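Local structure of putative methylase (Clostridium difficile, 3LDU) at residues I265-I270 with F288-A293. The protein is probably an S-adenosylmethionine-dependent methyltransferase acting on guanines of ribosomal RNA, and is seen here with GTP bound. Sequence-based numbering, arbitrary orientation.
With GTP (guanosine-5'-triphosphate), chain B.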
ATOM      1  N   ILE A 265      -2.172 -17.311  19.333  1.00 22.54           N
ATOM      2  CA  ILE A 265      -2.715 -17.719  20.631  1.00 25.76           C
ATOM      3  C   ILE A 265      -3.927 -16.887  21.056  1.00 25.51           C
ATOM      4  O   ILE A 265      -4.592 -17.211  22.046  1.00 24.58           O
ATOM      5  CB  ILE A 265      -1.664 -17.695  21.762  1.00 31.59           C
ATOM      6  CG1 ILE A 265      -1.119 -16.274  21.954  1.00 31.77           C
ATOM      7  CG2 ILE A 265      -0.563 -18.723  21.497  1.00 28.83           C
ATOM      8  CD1 ILE A 265      -0.194 -16.137  23.142  1.00 36.82           C
ATOM      9  N   ASP A 266      -4.203 -15.810  20.318  1.00 27.80           N
ATOM     10  CA  ASP A 266      -5.371 -14.970  20.582  1.00 25.15           C
ATOM     11  C   ASP A 266      -6.556 -15.520  19.786  1.00 24.91           C
ATOM     12  O   ASP A 266      -6.647 -15.335  18.573  1.00 25.09           O
ATOM     13  CB  ASP A 266      -5.072 -13.507  20.193  1.00 25.60           C
ATOM     14  CG  ASP A 266      -6.228 -12.540  20.517  1.00 35.57           C
ATOM     15  OD1 ASP A 266      -7.385 -12.971  20.644  1.00 29.68           O
ATOM     16  OD2 ASP A 266      -5.967 -11.327  20.644  1.00 37.81           O
ATOM     17  N   GLU A 267      -7.453 -16.204  20.481  1.00 25.51           N
ATOM     18  CA  GLU A 267      -8.558 -16.916  19.848  1.00 25.32           C
ATOM     19  C   GLU A 267      -9.478 -15.959  19.098  1.00 26.02           C
ATOM     20  O   GLU A 267     -10.002 -16.284  18.040  1.00 28.54           O
ATOM     21  CB  GLU A 267      -9.346 -17.686  20.901  1.00 32.15           C
ATOM     22  CG  GLU A 267     -10.474 -18.499  20.327  1.00 33.63           C
ATOM     23  CD  GLU A 267     -11.251 -19.259  21.376  1.00 41.18           C
ATOM     24  OE1 GLU A 267     -10.862 -19.242  22.567  1.00 37.60           O
ATOM     25  OE2 GLU A 267     -12.256 -19.883  20.998  1.00 39.97           O
ATOM     26  N   GLU A 268      -9.678 -14.778  19.668  1.00 24.72           N
ATOM     27  CA  GLU A 268     -10.502 -13.763  19.025  1.00 28.52           C
ATOM     28  C   GLU A 268      -9.863 -13.318  17.709  1.00 26.24           C
ATOM     29  O   GLU A 268     -10.568 -13.062  16.748  1.00 27.02           O
ATOM     30  CB  GLU A 268     -10.713 -12.582  19.966  1.00 28.16           C
ATOM     31  CG  GLU A 268     -11.355 -11.376  19.338  1.00 40.38           C
ATOM     32  CD  GLU A 268     -11.878 -10.417  20.382  1.00 53.30           C
ATOM     33  OE1 GLU A 268     -12.049 -10.849  21.540  1.00 52.27           O
ATOM     34  OE2 GLU A 268     -12.126  -9.240  20.046  1.00 64.50           O
ATOM     35  N   SER A 269      -8.530 -13.263  17.656  1.00 23.19           N
ATOM     36  CA  SER A 269      -7.854 -12.884  16.422  1.00 21.84           C
ATOM     37  C   SER A 269      -8.077 -13.913  15.324  1.00 23.85           C
ATOM     38  O   SER A 269      -8.243 -13.559  14.162  1.00 26.26           O
ATOM     39  CB  SER A 269      -6.357 -12.651  16.651  1.00 26.30           C
ATOM     40  OG  SER A 269      -6.168 -11.440  17.360  1.00 31.30           O
ATOM     41  N   ILE A 270      -8.072 -15.186  15.696  1.00 22.06           N
ATOM     42  CA  ILE A 270      -8.358 -16.253  14.740  1.00 25.41           C
ATOM     43  C   ILE A 270      -9.791 -16.139  14.199  1.00 26.32           C
ATOM     44  O   ILE A 270     -10.029 -16.301  12.996  1.00 24.49           O
ATOM     45  CB  ILE A 270      -8.127 -17.648  15.361  1.00 21.96           C
ATOM     46  CG1 ILE A 270      -6.649 -17.826  15.723  1.00 23.76           C
ATOM     47  CG2 ILE A 270      -8.602 -18.753  14.416  1.00 23.81           C
ATOM     48  CD1 ILE A 270      -5.716 -17.582  14.564  1.00 20.39           C
ATOM     49  N   PHE A 288      -6.851 -21.059   9.415  1.00 23.21           N
ATOM     50  CA  PHE A 288      -6.424 -20.343  10.613  1.00 24.98           C
ATOM     51  C   PHE A 288      -6.793 -21.196  11.818  1.00 25.07           C
ATOM     52  O   PHE A 288      -7.886 -21.766  11.856  1.00 26.05           O
ATOM     53  CB  PHE A 288      -7.185 -19.023  10.755  1.00 22.69           C
ATOM     54  CG  PHE A 288      -6.854 -17.980   9.711  1.00 20.11           C
ATOM     55  CD1 PHE A 288      -5.662 -17.264   9.772  1.00 19.38           C
ATOM     56  CD2 PHE A 288      -7.762 -17.670   8.720  1.00 27.30           C
ATOM     57  CE1 PHE A 288      -5.370 -16.268   8.825  1.00 22.79           C
ATOM     58  CE2 PHE A 288      -7.482 -16.684   7.781  1.00 26.06           C
ATOM     59  CZ  PHE A 288      -6.281 -15.989   7.836  1.00 25.11           C
ATOM     60  N   ASN A 289      -5.888 -21.279  12.789  1.00 23.06           N
ATOM     61  CA  ASN A 289      -6.104 -22.061  14.012  1.00 27.30           C
ATOM     62  C   ASN A 289      -5.434 -21.401  15.210  1.00 27.62           C
ATOM     63  O   ASN A 289      -4.424 -20.713  15.068  1.00 22.55           O
ATOM     64  CB  ASN A 289      -5.516 -23.470  13.870  1.00 32.48           C
ATOM     65  CG  ASN A 289      -6.335 -24.363  12.962  1.00 34.28           C
ATOM     66  OD1 ASN A 289      -7.500 -24.656  13.240  1.00 34.27           O
ATOM     67  ND2 ASN A 289      -5.722 -24.809  11.868  1.00 38.13           N
ATOM     68  N   VAL A 290      -5.987 -21.622  16.396  1.00 25.94           N
ATOM     69  CA  VAL A 290      -5.249 -21.288  17.609  1.00 25.15           C
ATOM     70  C   VAL A 290      -4.030 -22.202  17.677  1.00 28.43           C
ATOM     71  O   VAL A 290      -4.132 -23.405  17.466  1.00 27.47           O
ATOM     72  CB  VAL A 290      -6.126 -21.450  18.867  1.00 27.14           C
ATOM     73  CG1 VAL A 290      -5.301 -21.256  20.133  1.00 23.36           C
ATOM     74  CG2 VAL A 290      -7.273 -20.454  18.823  1.00 31.33           C
ATOM     75  N   GLY A 291      -2.864 -21.611  17.926  1.00 23.74           N
ATOM     76  CA  GLY A 291      -1.628 -22.362  18.035  1.00 27.38           C
ATOM     77  C   GLY A 291      -0.519 -21.482  18.581  1.00 28.80           C
ATOM     78  O   GLY A 291      -0.612 -20.254  18.538  1.00 25.96           O
ATOM     79  N   ASP A 292       0.529 -22.123  19.099  1.00 24.99           N
ATOM     80  CA  ASP A 292       1.679 -21.458  19.708  1.00 24.11           C
ATOM     81  C   ASP A 292       2.883 -21.575  18.758  1.00 26.26           C
ATOM     82  O   ASP A 292       3.387 -22.672  18.528  1.00 27.60           O
ATOM     83  CB  ASP A 292       1.953 -22.155  21.060  1.00 22.06           C
ATOM     84  CG  ASP A 292       3.095 -21.529  21.866  1.00 26.31           C
ATOM     85  OD1 ASP A 292       3.789 -20.607  21.383  1.00 26.20           O
ATOM     86  OD2 ASP A 292       3.296 -21.992  23.016  1.00 28.76           O
ATOM     87  N   ALA A 293       3.327 -20.446  18.197  1.00 20.45           N
ATOM     88  CA  ALA A 293       4.451 -20.404  17.255  1.00 20.59           C
ATOM     89  C   ALA A 293       5.734 -21.047  17.795  1.00 21.47           C
ATOM     90  O   ALA A 293       6.532 -21.573  17.019  1.00 22.99           O
ATOM     91  CB  ALA A 293       4.745 -18.959  16.854  1.00 21.30           C
TER
HETATM   92  PG  GTP B 383      -1.800  -8.737  11.456  0.70 67.03           P
HETATM   93  O1G GTP B 383      -1.506 -10.034  10.731  0.70 70.63           O
HETATM   94  O2G GTP B 383      -1.790  -7.618  10.450  0.70 65.55           O
HETATM   95  O3G GTP B 383      -3.171  -8.765  12.090  0.70 62.43           O
HETATM   96  O3B GTP B 383      -0.654  -8.514  12.579  0.70 73.72           O
HETATM   97  PB  GTP B 383      -1.012  -8.687  14.145  0.70 99.85           P
HETATM   98  O1B GTP B 383      -1.245  -7.310  14.718  0.70 98.87           O
HETATM   99  O2B GTP B 383      -2.250  -9.520  14.332  0.70102.45           O
HETATM  100  O3A GTP B 383       0.238  -9.354  14.923  0.70 44.75           O
HETATM  101  PA  GTP B 383       0.641  -8.663  16.333  0.70 39.98           P
HETATM  102  O1A GTP B 383      -0.626  -8.432  17.129  0.70 59.58           O
HETATM  103  O2A GTP B 383       1.353  -7.351  16.104  0.70 55.74           O
HETATM  104  O5' GTP B 383       1.547  -9.697  17.161  0.90 50.49           O
HETATM  105  C5' GTP B 383       1.687 -10.968  16.610  0.90 48.50           C
HETATM  106  C4' GTP B 383       0.565 -11.845  17.151  0.90 43.60           C
HETATM  107  O4' GTP B 383       1.204 -12.933  17.759  0.90 43.80           O
HETATM  108  C3' GTP B 383      -0.343 -11.243  18.226  0.90 34.80           C
HETATM  109  O3' GTP B 383      -1.670 -11.301  17.748  0.90 32.86           O
HETATM  110  C2' GTP B 383      -0.210 -12.145  19.451  0.90 35.36           C
HETATM  111  O2' GTP B 383      -1.457 -12.563  19.971  0.90 33.59           O
HETATM  112  C1' GTP B 383       0.452 -13.366  18.863  0.90 36.80           C
HETATM  113  N9  GTP B 383       1.381 -14.088  19.741  0.90 29.38           N
HETATM  114  C8  GTP B 383       2.148 -13.666  20.795  0.90 30.85           C
HETATM  115  N7  GTP B 383       2.847 -14.745  21.244  0.90 34.27           N
HETATM  116  C5  GTP B 383       2.519 -15.828  20.493  0.90 33.33           C
HETATM  117  C6  GTP B 383       2.923 -17.158  20.514  0.90 38.65           C
HETATM  118  O6  GTP B 383       3.747 -17.570  21.346  0.90 36.72           O
HETATM  119  N1  GTP B 383       2.384 -18.017  19.579  0.90 34.03           N
HETATM  120  C2  GTP B 383       1.466 -17.576  18.643  0.90 32.61           C
HETATM  121  N2  GTP B 383       0.991 -18.437  17.760  0.90 30.66           N
HETATM  122  N3  GTP B 383       1.047 -16.248  18.620  0.90 25.23           N
HETATM  123  C4  GTP B 383       1.591 -15.412  19.540  0.90 33.81           C
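OD1 of D292, a residue whose CB lies against CG2 of I265, is hydrogen-bonded to the hydroxyl of T294 and receives a weak, bent bond from N1 of the GTP base (3.5 Å, 134° at the hydrogen). The fit of this edge of the base is doubtful: OD1 stands 3.0 Å from the guanine O6, acceptor against acceptor, the backbone N of A293 faces N1 as donor to donor, and G291 O comes too close to N2 for a sound bond. I265 covers one face of the base. With chi1 at 61°, CG1 lies between the backbone N and carbonyl carbon, a position from which it sits squarely above the ring at 3.7 Å from GTP C4; CD1 continues over C5. CG2 lies over N1 and also on the carbonyl O of G291, at 3.3 Å. CB of A293 touches the other side only near the N1 and N2 edge.

The two segments belong to a beta-alpha-beta unit of the Rossmann-like methyltransferase fold: strand 260-264 leads into helix 267-280, which returns to the parallel edge strand 286-290. Loops after such strands hold the adenosine part of the cofactor in related enzymes, and GTP probably occupies that place here.

Beside the base the segments pack through side chains and backbone, without a hydrogen bond between them. I270, from the first turn of the helix, turns its CD1 to the carbonyl O of N289, 3.4 Å away, and its CG2 to CB of F288 at 3.9 Å. Farther out, CB of E267 meets CG2 of V290 at 4.0 Å, the side chains crossing at a slant. The helix start is set by D266, the N-cap, whose OD1 accepts from S269 N at 3.2 Å; the donor comes from well above the carboxylate plane, 72° out of it, while D264 receives the backbone N-H of D266 on OD2 and also bonds GTP.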